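Local coordinates for protein terminal oxygenase component of carbazole (Janthinobacterium sp., PDB 7BUG) that catalyses the angular dioxygenation of carbazole at the C-9a and C-1 positions, as the terminal oxygenase of a multicomponent Rieske-type dioxygenase, at residues 282-287 / 296-301. Numbering follows the deposited sequence.
Sequences QFEWYV and YFQTLG
Tyr-296 meets Glu-284 diagonally across two antiparallel strands, its OH lying 2.6 Å from Glu-284 OE1 in a short hydrogen bond, with the carboxylate plane almost perpendicular (88°) to the phenol ring. Glu-284 turns CG between its backbone N and carbonyl carbon (chi1 61°) and then extends, which carries the carboxylate to the edge of that ring. Gln-282 NE2 reaches Glu-284 OE1 at 2.9 Å from the opposite face of the carboxylate, while Tyr-286 OH takes the anti lone pair of Glu-284 OE2, so three donors fix the buried group. The tyrosine rings pack side by side, Tyr-286 CE1 and Tyr-296 CE1 3.9 Å apart. Were Glu-284 replaced by alanine, both hydroxyls would probably lose their carboxylate oxygens and Gln-282 NE2 one of its acceptors, setting the two rings freer to turn. On the other face, Trp-285 and Phe-297 run alongside each other, Trp-285 CB to Phe-297 CB 4.1 Å, and Thr-299 OG1 bonds back to Phe-283 O at 2.8 Å, beside Thr-299 N. Paired backbone bonds at Phe-283/Thr-299 and Trp-285/Phe-297 set the register of a beta hairpin in the Bet v 1-like catalytic domain; its Glu-284 face lies toward the mononuclear iron site, the Glu-284 side chain about 6 Å from the iron.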
ATOM      1  N   GLN A 282       2.827 -20.485 -32.476  1.00 14.62           N
ATOM      2  CA  GLN A 282       2.780 -19.403 -31.481  1.00 14.29           C
ATOM      3  C   GLN A 282       4.030 -19.470 -30.604  1.00 13.15           C
ATOM      4  O   GLN A 282       4.341 -20.541 -30.098  1.00 14.60           O
ATOM      5  CB  GLN A 282       1.466 -19.477 -30.713  1.00 14.59           C
ATOM      6  CG  GLN A 282       1.308 -18.383 -29.682  1.00 14.96           C
ATOM      7  CD  GLN A 282      -0.123 -18.056 -29.300  1.00 18.40           C
ATOM      8  OE1 GLN A 282      -1.054 -18.382 -30.039  1.00 19.19           O
ATOM      9  NE2 GLN A 282      -0.315 -17.411 -28.146  1.00 18.07           N
ATOM     10  N   PHE A 283       4.692 -18.339 -30.431  1.00 14.16           N
ATOM     11  CA  PHE A 283       5.809 -18.240 -29.465  1.00 14.19           C
ATOM     12  C   PHE A 283       5.459 -17.112 -28.503  1.00 13.15           C
ATOM     13  O   PHE A 283       5.192 -15.985 -28.941  1.00 15.37           O
ATOM     14  CB  PHE A 283       7.132 -17.937 -30.167  1.00 14.84           C
ATOM     15  CG  PHE A 283       7.496 -18.711 -31.415  1.00 15.33           C
ATOM     16  CD1 PHE A 283       7.118 -18.253 -32.677  1.00 16.23           C
ATOM     17  CD2 PHE A 283       8.266 -19.867 -31.344  1.00 14.75           C
ATOM     18  CE1 PHE A 283       7.518 -18.928 -33.828  1.00 16.49           C
ATOM     19  CE2 PHE A 283       8.677 -20.520 -32.500  1.00 15.95           C
ATOM     20  CZ  PHE A 283       8.329 -20.029 -33.734  1.00 16.45           C
ATOM     21  N   GLU A 284       5.428 -17.391 -27.202  1.00 13.19           N
ATOM     22  CA  GLU A 284       5.053 -16.330 -26.267  1.00 12.05           C
ATOM     23  C   GLU A 284       6.010 -16.366 -25.067  1.00 11.77           C
ATOM     24  O   GLU A 284       6.290 -17.419 -24.480  1.00 12.72           O
ATOM     25  CB  GLU A 284       3.563 -16.398 -25.893  1.00 13.71           C
ATOM     26  CG  GLU A 284       3.161 -17.661 -25.228  1.00 14.15           C
ATOM     27  CD  GLU A 284       1.679 -17.636 -24.807  1.00 15.50           C
ATOM     28  OE1 GLU A 284       0.893 -17.026 -25.580  1.00 16.18           O
ATOM     29  OE2 GLU A 284       1.359 -18.112 -23.726  1.00 15.45           O
ATOM     30  N   TRP A 285       6.450 -15.174 -24.702  1.00 11.87           N
ATOM     31  CA  TRP A 285       7.337 -14.962 -23.548  1.00 11.68           C
ATOM     32  C   TRP A 285       6.517 -14.408 -22.382  1.00 12.11           C
ATOM     33  O   TRP A 285       5.576 -13.603 -22.624  1.00 12.83           O
ATOM     34  CB  TRP A 285       8.443 -13.979 -23.884  1.00 11.52           C
ATOM     35  CG  TRP A 285       9.583 -14.493 -24.714  1.00 10.89           C
ATOM     36  CD1 TRP A 285      10.820 -14.734 -24.214  1.00 11.39           C
ATOM     37  CD2 TRP A 285       9.665 -14.752 -26.133  1.00 12.03           C
ATOM     38  NE1 TRP A 285      11.689 -15.092 -25.209  1.00 11.85           N
ATOM     39  CE2 TRP A 285      11.003 -15.130 -26.395  1.00 11.95           C
ATOM     40  CE3 TRP A 285       8.760 -14.688 -27.199  1.00 11.50           C
ATOM     41  CZ2 TRP A 285      11.443 -15.453 -27.677  1.00 13.86           C
ATOM     42  CZ3 TRP A 285       9.220 -14.986 -28.476  1.00 12.48           C
ATOM     43  CH2 TRP A 285      10.540 -15.371 -28.687  1.00 13.44           C
ATOM     44  N   TYR A 286       7.007 -14.681 -21.193  1.00 10.71           N
ATOM     45  CA  TYR A 286       6.526 -14.139 -19.920  1.00 10.91           C
ATOM     46  C   TYR A 286       7.715 -13.479 -19.246  1.00 11.26           C
ATOM     47  O   TYR A 286       8.489 -14.138 -18.513  1.00 11.39           O
ATOM     48  CB  TYR A 286       5.901 -15.250 -19.109  1.00 12.49           C
ATOM     49  CG  TYR A 286       5.124 -16.249 -19.920  1.00 12.22           C
ATOM     50  CD1 TYR A 286       3.815 -16.004 -20.347  1.00 12.39           C
ATOM     51  CD2 TYR A 286       5.730 -17.419 -20.336  1.00 12.15           C
ATOM     52  CE1 TYR A 286       3.129 -16.953 -21.088  1.00 12.53           C
ATOM     53  CE2 TYR A 286       5.056 -18.359 -21.094  1.00 12.40           C
ATOM     54  CZ  TYR A 286       3.747 -18.130 -21.473  1.00 12.37           C
ATOM     55  OH  TYR A 286       3.184 -19.160 -22.223  1.00 13.56           O
ATOM     56  N   VAL A 287       7.864 -12.213 -19.520  1.00 10.41           N
ATOM     57  CA  VAL A 287       9.118 -11.495 -19.175  1.00 10.96           C
ATOM     58  C   VAL A 287       8.958 -10.821 -17.818  1.00 10.58           C
ATOM     59  O   VAL A 287       8.102  -9.937 -17.642  1.00 10.90           O
ATOM     60  CB  VAL A 287       9.453 -10.477 -20.263  1.00 10.71           C
ATOM     61  CG1 VAL A 287      10.729  -9.748 -19.915  1.00 11.46           C
ATOM     62  CG2 VAL A 287       9.531 -11.162 -21.610  1.00 12.02           C
ATOM     63  N   TYR A 296       3.660  -9.888 -21.270  1.00 11.26           N
ATOM     64  CA  TYR A 296       3.118 -11.045 -22.005  1.00 12.56           C
ATOM     65  C   TYR A 296       3.370 -10.739 -23.469  1.00 12.22           C
ATOM     66  O   TYR A 296       2.635  -9.928 -24.128  1.00 12.78           O
ATOM     67  CB  TYR A 296       1.653 -11.259 -21.630  1.00 12.68           C
ATOM     68  CG  TYR A 296       1.002 -12.376 -22.389  1.00 13.44           C
ATOM     69  CD1 TYR A 296       1.646 -13.564 -22.687  1.00 13.05           C
ATOM     70  CD2 TYR A 296      -0.353 -12.306 -22.718  1.00 14.09           C
ATOM     71  CE1 TYR A 296       1.021 -14.600 -23.353  1.00 12.91           C
ATOM     72  CE2 TYR A 296      -1.003 -13.358 -23.329  1.00 15.10           C
ATOM     73  CZ  TYR A 296      -0.325 -14.506 -23.691  1.00 14.93           C
ATOM     74  OH  TYR A 296      -0.916 -15.562 -24.377  1.00 15.44           O
ATOM     75  N   PHE A 297       4.491 -11.258 -23.955  1.00 11.39           N
ATOM     76  CA  PHE A 297       5.046 -10.881 -25.256  1.00 12.43           C
ATOM     77  C   PHE A 297       4.687 -11.998 -26.229  1.00 12.96           C
ATOM     78  O   PHE A 297       5.286 -13.085 -26.205  1.00 11.50           O
ATOM     79  CB  PHE A 297       6.552 -10.608 -25.134  1.00 11.75           C
ATOM     80  CG  PHE A 297       7.175 -10.010 -26.374  1.00 12.75           C
ATOM     81  CD1 PHE A 297       7.599 -10.770 -27.439  1.00 13.48           C
ATOM     82  CD2 PHE A 297       7.421  -8.666 -26.416  1.00 12.18           C
ATOM     83  CE1 PHE A 297       8.192 -10.173 -28.541  1.00 12.71           C
ATOM     84  CE2 PHE A 297       8.008  -8.040 -27.513  1.00 12.86           C
ATOM     85  CZ  PHE A 297       8.405  -8.818 -28.573  1.00 12.87           C
ATOM     86  N   GLN A 298       3.606 -11.777 -26.989  1.00 12.16           N
ATOM     87  CA  GLN A 298       2.961 -12.850 -27.763  1.00 13.65           C
ATOM     88  C   GLN A 298       3.392 -12.686 -29.235  1.00 13.40           C
ATOM     89  O   GLN A 298       3.368 -11.508 -29.725  1.00 14.96           O
ATOM     90  CB  GLN A 298       1.441 -12.669 -27.757  1.00 13.82           C
ATOM     91  CG  GLN A 298       0.724 -13.019 -26.481  1.00 13.99           C
ATOM     92  CD  GLN A 298      -0.731 -12.582 -26.626  1.00 15.02           C
ATOM     93  OE1 GLN A 298      -1.012 -11.415 -26.888  1.00 17.79           O
ATOM     94  NE2 GLN A 298      -1.630 -13.545 -26.554  1.00 14.39           N
ATOM     95  N   THR A 299       3.792 -13.766 -29.898  1.00 14.08           N
ATOM     96  CA  THR A 299       4.130 -13.743 -31.338  1.00 15.54           C
ATOM     97  C   THR A 299       3.500 -14.942 -32.038  1.00 15.66           C
ATOM     98  O   THR A 299       3.308 -15.974 -31.419  1.00 15.72           O
ATOM     99  CB  THR A 299       5.642 -13.741 -31.625  1.00 16.39           C
ATOM    100  OG1 THR A 299       6.180 -15.023 -31.326  1.00 17.73           O
ATOM    101  CG2 THR A 299       6.391 -12.668 -30.850  1.00 17.65           C
ATOM    102  N   LEU A 300       3.102 -14.726 -33.297  1.00 14.85           N
ATOM    103  CA  LEU A 300       2.715 -15.816 -34.203  1.00 15.04           C
ATOM    104  C   LEU A 300       3.701 -15.789 -35.363  1.00 15.98           C
ATOM    105  O   LEU A 300       4.012 -14.691 -35.885  1.00 16.38           O
ATOM    106  CB  LEU A 300       1.290 -15.616 -34.732  1.00 16.63           C
ATOM    107  CG  LEU A 300       0.196 -15.602 -33.662  1.00 17.94           C
ATOM    108  CD1 LEU A 300      -1.167 -15.369 -34.331  1.00 18.93           C
ATOM    109  CD2 LEU A 300       0.181 -16.898 -32.895  1.00 16.79           C
ATOM    110  N   GLY A 301       4.167 -16.960 -35.705  1.00 16.37           N
ATOM    111  CA  GLY A 301       5.104 -17.127 -36.817  1.00 16.07           C
ATOM    112  C   GLY A 301       4.490 -17.906 -37.951  1.00 18.25           C
ATOM    113  O   GLY A 301       3.824 -18.913 -37.674  1.00 18.60           O
TER